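Local coordinates for protein protease (Penicillium cyclopium, PDB 5Z6O) that hydrolyses peptide bonds as a subtilisin-like serine protease of the proteinase K kind, probably cleaving casein, gelatin and type IV collagen, at residues 37-42 with 129-134; 144-149 with 175-180; 156-161 with 180-185. One frame throughout, in Å; residues are numbered along the deposited sequence. Where two conformers were deposited one is given.

Contact 1 of 3, residues 37-42 with 129-134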
loop_
_atom_site.group_PDB
_atom_site.type_symbol
_atom_site.label_atom_id
_atom_site.label_comp_id
_atom_site.label_asym_id
_atom_site.label_seq_id
_atom_site.Cartn_x
_atom_site.Cartn_y
_atom_site.Cartn_z
ATOM N N VAL A 37 9.024 4.301 8.323
ATOM C CA VAL A 37 9.415 2.993 7.798
ATOM C C VAL A 37 8.181 2.307 7.232
ATOM O O VAL A 37 7.133 2.248 7.899
ATOM C CB VAL A 37 10.052 2.131 8.900
ATOM C CG1 VAL A 37 10.413 0.756 8.344
ATOM C CG2 VAL A 37 11.277 2.857 9.469
ATOM N N ILE A 38 8.292 1.795 6.013
ATOM C CA ILE A 38 7.232 1.033 5.363
ATOM C C ILE A 38 7.708 -0.402 5.200
ATOM O O ILE A 38 8.695 -0.657 4.497
ATOM C CB ILE A 38 6.871 1.620 3.995
ATOM C CG1 ILE A 38 6.334 3.053 4.135
ATOM C CG2 ILE A 38 5.803 0.755 3.354
ATOM C CD1 ILE A 38 6.253 3.821 2.778
ATOM N N TYR A 39 6.967 -1.352 5.770
ATOM C CA TYR A 39 7.282 -2.762 5.571
ATOM C C TYR A 39 6.474 -3.300 4.399
ATOM O O TYR A 39 5.245 -3.299 4.446
ATOM C CB TYR A 39 6.951 -3.568 6.827
ATOM C CG TYR A 39 7.792 -3.158 8.006
ATOM C CD1 TYR A 39 9.054 -3.734 8.213
ATOM C CD2 TYR A 39 7.320 -2.206 8.927
ATOM C CE1 TYR A 39 9.835 -3.379 9.288
ATOM C CE2 TYR A 39 8.115 -1.822 10.011
ATOM C CZ TYR A 39 9.365 -2.427 10.179
ATOM O OH TYR A 39 10.132 -2.062 11.249
ATOM N N GLY A 40 7.161 -3.799 3.380
ATOM C CA GLY A 40 6.516 -4.402 2.227
ATOM C C GLY A 40 6.454 -5.901 2.405
ATOM O O GLY A 40 7.483 -6.579 2.343
ATOM N N VAL A 41 5.263 -6.433 2.672
ATOM C CA VAL A 41 5.092 -7.853 2.979
ATOM C C VAL A 41 4.603 -8.525 1.701
ATOM O O VAL A 41 3.411 -8.451 1.361
ATOM C CB VAL A 41 4.104 -8.047 4.141
ATOM C CG1 VAL A 41 3.894 -9.518 4.440
ATOM C CG2 VAL A 41 4.587 -7.309 5.408
ATOM N N ASP A 42 5.509 -9.168 0.959
ATOM C CA ASP A 42 5.216 -9.503 -0.430
ATOM C C ASP A 42 6.243 -10.508 -0.950
ATOM O O ASP A 42 6.782 -11.296 -0.163
ATOM C CB ASP A 42 5.202 -8.210 -1.260
ATOM C CG ASP A 42 4.285 -8.271 -2.444
ATOM O OD1 ASP A 42 4.457 -9.185 -3.284
ATOM O OD2 ASP A 42 3.411 -7.375 -2.548
ATOM N N GLY A 129 3.985 3.436 16.462
ATOM C CA GLY A 129 3.112 4.547 16.186
ATOM C C GLY A 129 3.466 5.339 14.956
ATOM O O GLY A 129 2.675 6.193 14.549
ATOM N N LYS A 130 4.609 5.077 14.334
ATOM C CA LYS A 130 4.983 5.786 13.115
ATOM C C LYS A 130 5.625 4.820 12.133
ATOM O O LYS A 130 6.687 5.057 11.555
ATOM C CB LYS A 130 5.869 6.987 13.443
ATOM C CG LYS A 130 6.929 6.760 14.478
ATOM C CD LYS A 130 7.635 8.103 14.762
ATOM C CE LYS A 130 9.104 7.931 15.135
ATOM N NZ LYS A 130 9.288 7.542 16.562
ATOM N N SER A 131 4.952 3.689 11.910
ATOM C CA SER A 131 5.400 2.619 11.022
ATOM C C SER A 131 4.215 2.224 10.161
ATOM O O SER A 131 3.072 2.331 10.617
ATOM C CB SER A 131 5.860 1.328 11.758
ATOM O OG SER A 131 6.998 1.502 12.561
ATOM N N VAL A 132 4.500 1.683 8.955
ATOM C CA VAL A 132 3.456 1.324 7.995
ATOM C C VAL A 132 3.758 -0.063 7.460
ATOM O O VAL A 132 4.923 -0.416 7.241
ATOM C CB VAL A 132 3.402 2.370 6.845
ATOM C CG1 VAL A 132 2.531 1.868 5.683
ATOM C CG2 VAL A 132 2.897 3.691 7.400
ATOM N N MET A 133 2.720 -0.877 7.313
ATOM C CA MET A 133 2.875 -2.176 6.693
ATOM C C MET A 133 1.918 -2.271 5.528
ATOM O O MET A 133 0.741 -1.936 5.665
ATOM C CB MET A 133 2.599 -3.297 7.707
ATOM C CG MET A 133 2.727 -4.689 7.093
ATOM S SD MET A 133 2.383 -6.046 8.254
ATOM C CE MET A 133 3.830 -5.993 9.297
ATOM N N ASN A 134 2.412 -2.748 4.394
ATOM C CA ASN A 134 1.559 -2.949 3.230
ATOM C C ASN A 134 1.420 -4.444 2.949
ATOM O O ASN A 134 2.426 -5.151 2.800
ATOM C CB ASN A 134 2.112 -2.254 1.999
ATOM C CG ASN A 134 1.147 -2.367 0.822
ATOM O OD1 ASN A 134 0.103 -1.696 0.791
ATOM N ND2 ASN A 134 1.460 -3.236 -0.119
#

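Contact 2 of 3, residues 144-149 with 175-180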
loop_
_atom_site.group_PDB
_atom_site.type_symbol
_atom_site.label_atom_id
_atom_site.label_comp_id
_atom_site.label_asym_id
_atom_site.label_seq_id
_atom_site.Cartn_x
_atom_site.Cartn_y
_atom_site.Cartn_z
ATOM N N ALA A 144 -6.863 -17.057 12.063
ATOM C CA ALA A 144 -5.475 -16.844 12.471
ATOM C C ALA A 144 -4.857 -15.662 11.717
ATOM O O ALA A 144 -4.145 -14.838 12.303
ATOM C CB ALA A 144 -4.646 -18.096 12.219
ATOM N N MET A 145 -5.095 -15.586 10.420
ATOM C CA MET A 145 -4.592 -14.436 9.666
ATOM C C MET A 145 -5.229 -13.126 10.141
ATOM O O MET A 145 -4.537 -12.099 10.270
ATOM C CB MET A 145 -4.814 -14.681 8.176
ATOM C CG MET A 145 -4.491 -13.481 7.290
ATOM S SD MET A 145 -2.699 -13.251 7.329
ATOM C CE MET A 145 -2.196 -14.802 6.627
ATOM N N ASN A 146 -6.541 -13.125 10.426
ATOM C CA ASN A 146 -7.176 -11.918 10.941
ATOM C C ASN A 146 -6.628 -11.522 12.305
ATOM O O ASN A 146 -6.424 -10.332 12.569
ATOM C CB ASN A 146 -8.685 -12.092 11.022
ATOM C CG ASN A 146 -9.365 -11.919 9.682
ATOM O OD1 ASN A 146 -8.717 -11.895 8.638
ATOM N ND2 ASN A 146 -10.668 -11.753 9.708
ATOM N N ASP A 147 -6.380 -12.504 13.194
ATOM C CA ASP A 147 -5.765 -12.189 14.490
ATOM C C ASP A 147 -4.387 -11.569 14.314
ATOM O O ASP A 147 -4.012 -10.645 15.060
ATOM C CB ASP A 147 -5.600 -13.438 15.352
ATOM C CG ASP A 147 -6.930 -13.993 15.841
ATOM O OD1 ASP A 147 -7.939 -13.263 15.789
ATOM O OD2 ASP A 147 -6.908 -15.175 16.261
ATOM N N ALA A 148 -3.582 -12.145 13.419
ATOM C CA ALA A 148 -2.235 -11.620 13.203
ATOM C C ALA A 148 -2.294 -10.178 12.708
ATOM O O ALA A 148 -1.511 -9.323 13.157
ATOM C CB ALA A 148 -1.491 -12.494 12.207
ATOM N N ALA A 149 -3.192 -9.905 11.761
ATOM C CA ALA A 149 -3.339 -8.532 11.248
ATOM C C ALA A 149 -3.772 -7.561 12.342
ATOM O O ALA A 149 -3.244 -6.426 12.455
ATOM C CB ALA A 149 -4.336 -8.505 10.099
ATOM N N PRO A 175 -6.405 -11.011 4.916
ATOM C CA PRO A 175 -6.779 -10.196 6.080
ATOM C C PRO A 175 -7.716 -9.011 5.773
ATOM O O PRO A 175 -7.917 -8.186 6.660
ATOM C CB PRO A 175 -5.408 -9.699 6.596
ATOM C CG PRO A 175 -4.555 -9.618 5.381
ATOM C CD PRO A 175 -5.050 -10.697 4.423
ATOM N N ALA A 176 -8.347 -8.964 4.583
ATOM C CA ALA A 176 -9.214 -7.826 4.268
ATOM C C ALA A 176 -10.316 -7.636 5.297
ATOM O O ALA A 176 -10.742 -6.498 5.547
ATOM C CB ALA A 176 -9.841 -8.003 2.888
ATOM N N SER A 177 -10.810 -8.731 5.891
ATOM C CA SER A 177 -11.919 -8.663 6.831
ATOM C C SER A 177 -11.468 -8.430 8.263
ATOM O O SER A 177 -12.316 -8.396 9.158
ATOM C CB SER A 177 -12.759 -9.959 6.757
ATOM O OG SER A 177 -11.949 -11.063 7.064
ATOM N N ALA A 178 -10.168 -8.254 8.502
ATOM C CA ALA A 178 -9.650 -8.225 9.864
ATOM C C ALA A 178 -10.005 -6.931 10.582
ATOM O O ALA A 178 -10.188 -5.885 9.946
ATOM C CB ALA A 178 -8.126 -8.385 9.869
ATOM N N PRO A 179 -10.036 -6.969 11.924
ATOM C CA PRO A 179 -10.363 -5.761 12.696
ATOM C C PRO A 179 -9.286 -4.694 12.544
ATOM O O PRO A 179 -8.092 -4.975 12.678
ATOM C CB PRO A 179 -10.439 -6.268 14.144
ATOM C CG PRO A 179 -10.526 -7.782 14.044
ATOM C CD PRO A 179 -9.808 -8.143 12.802
ATOM N N ASN A 180 -9.719 -3.465 12.256
ATOM C CA ASN A 180 -8.893 -2.261 12.333
ATOM C C ASN A 180 -7.848 -2.109 11.246
ATOM O O ASN A 180 -6.989 -1.214 11.391
ATOM C CB ASN A 180 -8.160 -2.188 13.680
ATOM C CG ASN A 180 -9.122 -2.248 14.839
ATOM O OD1 ASN A 180 -10.090 -1.482 14.883
ATOM N ND2 ASN A 180 -8.894 -3.181 15.757
#

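Contact 3 of 3, residues 156-161 with 180-185. With CA (calcium ion), chain B.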
loop_
_atom_site.group_PDB
_atom_site.type_symbol
_atom_site.label_atom_id
_atom_site.label_comp_id
_atom_site.label_asym_id
_atom_site.label_seq_id
_atom_site.Cartn_x
_atom_site.Cartn_y
_atom_site.Cartn_z
ATOM N N GLY A 156 1.005 -0.829 17.083
ATOM C CA GLY A 156 1.446 0.467 16.600
ATOM C C GLY A 156 1.954 0.520 15.166
ATOM O O GLY A 156 2.770 1.398 14.841
ATOM N N VAL A 157 1.519 -0.390 14.292
ATOM C CA VAL A 157 1.891 -0.372 12.875
ATOM C C VAL A 157 0.609 -0.249 12.040
ATOM O O VAL A 157 -0.288 -1.086 12.159
ATOM C CB VAL A 157 2.685 -1.628 12.475
ATOM C CG1 VAL A 157 3.082 -1.583 10.985
ATOM C CG2 VAL A 157 3.972 -1.775 13.294
ATOM N N PHE A 158 0.527 0.795 11.201
ATOM C CA PHE A 158 -0.632 0.981 10.332
ATOM C C PHE A 158 -0.590 -0.104 9.268
ATOM O O PHE A 158 0.484 -0.451 8.777
ATOM C CB PHE A 158 -0.587 2.370 9.694
ATOM C CG PHE A 158 -1.536 2.549 8.517
ATOM C CD1 PHE A 158 -2.840 2.966 8.700
ATOM C CD2 PHE A 158 -1.097 2.290 7.229
ATOM C CE1 PHE A 158 -3.692 3.137 7.608
ATOM C CE2 PHE A 158 -1.921 2.468 6.136
ATOM C CZ PHE A 158 -3.216 2.897 6.319
ATOM N N LEU A 159 -1.757 -0.660 8.915
ATOM C CA LEU A 159 -1.742 -1.801 8.011
ATOM C C LEU A 159 -2.727 -1.556 6.878
ATOM O O LEU A 159 -3.940 -1.485 7.107
ATOM C CB LEU A 159 -2.047 -3.100 8.777
ATOM C CG LEU A 159 -2.134 -4.385 7.935
ATOM C CD1 LEU A 159 -0.932 -4.550 6.990
ATOM C CD2 LEU A 159 -2.246 -5.566 8.892
ATOM N N SER A 160 -2.221 -1.362 5.665
ATOM C CA SER A 160 -3.075 -1.271 4.487
ATOM C C SER A 160 -3.108 -2.622 3.781
ATOM O O SER A 160 -2.064 -3.238 3.559
ATOM C CB SER A 160 -2.578 -0.176 3.536
ATOM O OG SER A 160 -1.251 -0.418 3.151
ATOM N N VAL A 161 -4.311 -3.073 3.422
ATOM C CA VAL A 161 -4.544 -4.404 2.867
ATOM C C VAL A 161 -5.332 -4.311 1.572
ATOM O O VAL A 161 -6.359 -3.625 1.523
ATOM C CB VAL A 161 -5.321 -5.267 3.894
ATOM C CG1 VAL A 161 -5.604 -6.617 3.340
ATOM C CG2 VAL A 161 -4.506 -5.422 5.192
ATOM N N ASN A 180 -9.719 -3.465 12.256
ATOM C CA ASN A 180 -8.893 -2.261 12.333
ATOM C C ASN A 180 -7.848 -2.109 11.246
ATOM O O ASN A 180 -6.989 -1.214 11.391
ATOM C CB ASN A 180 -8.160 -2.188 13.680
ATOM C CG ASN A 180 -9.122 -2.248 14.839
ATOM O OD1 ASN A 180 -10.090 -1.482 14.883
ATOM N ND2 ASN A 180 -8.894 -3.181 15.757
ATOM N N VAL A 181 -7.854 -2.937 10.199
ATOM C CA VAL A 181 -6.943 -2.725 9.073
ATOM C C VAL A 181 -7.588 -1.738 8.138
ATOM O O VAL A 181 -8.773 -1.430 8.274
ATOM C CB VAL A 181 -6.611 -4.038 8.333
ATOM C CG1 VAL A 181 -5.887 -5.007 9.252
ATOM C CG2 VAL A 181 -7.865 -4.668 7.760
ATOM N N CYS A 182 -6.804 -1.203 7.194
ATOM C CA CYS A 182 -7.314 -0.226 6.245
ATOM C C CYS A 182 -7.427 -0.991 4.927
ATOM O O CYS A 182 -6.414 -1.338 4.317
ATOM C CB CYS A 182 -6.366 0.974 6.167
ATOM S SG CYS A 182 -7.188 2.540 5.757
ATOM N N THR A 183 -8.650 -1.358 4.553
ATOM C CA THR A 183 -8.878 -2.269 3.432
ATOM C C THR A 183 -9.223 -1.469 2.177
ATOM O O THR A 183 -10.167 -0.661 2.198
ATOM C CB THR A 183 -10.031 -3.211 3.773
ATOM O OG1 THR A 183 -9.680 -3.979 4.931
ATOM C CG2 THR A 183 -10.333 -4.140 2.632
ATOM N N ILE A 184 -8.497 -1.727 1.074
ATOM C CA ILE A 184 -8.443 -0.783 -0.049
ATOM C C ILE A 184 -8.978 -1.460 -1.310
ATOM O O ILE A 184 -8.471 -2.506 -1.726
ATOM C CB ILE A 184 -7.010 -0.271 -0.295
ATOM C CG1 ILE A 184 -6.325 0.172 1.006
ATOM C CG2 ILE A 184 -7.023 0.857 -1.314
ATOM C CD1 ILE A 184 -7.186 1.186 1.797
ATOM N N ALA A 185 -9.975 -0.843 -1.940
ATOM C CA ALA A 185 -10.493 -1.293 -3.225
ATOM C C ALA A 185 -9.849 -0.505 -4.359
ATOM O O ALA A 185 -9.202 0.528 -4.142
ATOM C CB ALA A 185 -12.026 -1.152 -3.266
HETATM CA CA CA B . -11.255 -0.751 8.317
HETATM O O HOH W 1 -4.406 0.173 10.130
HETATM O O HOH W 2 -11.495 -2.567 10.220
HETATM O O HOH W 3 -11.275 -2.794 7.259
HETATM O O HOH W 4 -10.187 0.726 9.823
HETATM O O HOH W 5 -13.321 -1.191 7.531
HETATM O O HOH W 6 -13.139 0.098 9.560
#

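Contact 1 of 3, residues 37-42 with 129-134
V132 O accepts a hydrogen bond from the backbone N of Y39 at 2.7 Å, nearly straight at 171°, with the donor tilted from the carbonyl plane. The same oxygen is also met by I38 CA at 3.3 Å, in a CA-H...O contact. It lies at the edge of the Y39 ring, near the ring plane. These are two neighbouring parallel strands at the heart of the subtilisin-type sheet. Backbone hydrogen bonds step alternately from one strand to the other: V132 N to V37 O (2.9 Å), N134 N to Y39 O, and V41 N to N134 O. The strand axes differ by 18°.

One face of the sheet carries I38, V132 and N134. I38 and V132 lie side by side, with I38 CG1 4.1 Å from V132 CB. Helix 227-245 packs against V132 and N134 on this face. The other face carries Y39, S131 and M133 and lies under helix 108-124, with A118 touching both Y39 and M133. Here V41 CG2 meets M133 CG at 3.6 Å and M133 SD at 3.8 Å. The first torsion (chi1 179°) and the extended second carry CG and SD to the valine methyl, and the two side chains cross at a slant; the bend at chi3 turns only CE. With an alanine here in place of the methionine, V41 CG2 would probably lose its neighbour and a gap would open below A118 of helix 108-124 and beside V157 and L159 of strand 157-162.

The strand ends at D42, which lines the phenylmethanesulfonic acid pocket and, as in a nearly identical enzyme, is probably a member of the charge relay system. Farther back on the strand, Y39 OH is hydrogen-bonded to D121 OD2.

Contact 2 of 3, residues 144-149 with 175-180
Helix residue N146 and turn residue A178 come closest in the backbone, CA to CA 4.6 Å, where a type I beta turn from P175 to A178 sits against the side of the helix. The turn is closed by A178 N bonding to P175 O at 2.9 Å, and it follows a cis peptide bond before P175.

N146 makes the polar link. Its ND2 donates to S177 OG at 3.0 Å, in an almost straight bond of 170°. The hydroxyl oxygen lies in the amide plane. With CG anti to the carbonyl carbon (chi1 -79°), the amide reaches out over the turn, and its CG rests 3.7 Å from A178 CB. Both polar ends have further partners: N146 OD1 bonds to S174 OG, and S177 OG to S173 O. The amide is thus held at both its oxygen and its nitrogen, which fixes its rotation.

Beside it the contact is apolar. A149 CB touches P175 CB at 3.9 Å and A178 CB at 3.8 Å, while M145 CG approaches P175 CB at 4.0 Å. P179 CD closes the other end, near N146 O.

This packing joins helix 143-154 to the loop between strands 173-174 and 182-187. M145 also touches helix 108-124. A149 touches L159 and P175 touches V161, both of strand 157-162.

Contact 3 of 3, residues 156-161 with 180-185
The F158 ring meets C182 obliquely, through CE1 and CZ, with CZ 3.7 Å from C182 CB. The cysteine sulfur lies 5.1 Å from the ring centroid, a Cys sulfur-aromatic contact. F158 CG is anti to the backbone N (chi1 165°), which carries the ring over to the cysteine. A238 and M242 of helix 227-245 also touch this ring.

The backbones pair as two parallel strands of the subtilase sheet. C182 is gripped through both backbone polar atoms: its N donates to L159 O, and its O takes V161 N at 2.9 Å. I184 N then bonds to V161 O. On the other face from C182, L159 and V181 lie side by side, L159 CD2 to V181 CG1 3.7 Å, and V161 CG2 packs on V181 CB at 4.0 Å.

V181 O binds the calcium ion at 2.6 Å. Five waters and D204 complete the site, and one of these waters donates to T183 OG1, while T183 OG1 is also hydrogen-bonded to A176 O. C182 SG is in a disulfide with C253. The start of strand 182-187 is thus tied to the sheet by hydrogen bonds, to C253 by a covalent bond, and to D204 through a metal whose charge would probably polarise the V181 carbonyl.

In the fold
The three contacts lie in one subtilase sheet and its flanks. Contact 1 pairs strands 37-42 and 131-135. Contact 3 pairs 157-162 with 182-187. Strands 131-135 and 157-162 are themselves neighbours, so the two contacts touch, with centres about 10 Å apart. Helix 143-154 crosses between those two strands as a beta-alpha-beta unit, and contact 2 fixes a loop on it. Contact 2 shares N180 with contact 3 and alternates with it along the chain; their centres are about 9 Å apart. From contact 1, which closes first in sequence, it is about 16 Å between centres. Together they run from the strand of the probable charge-relay aspartate, D42, across the sheet to the calcium site.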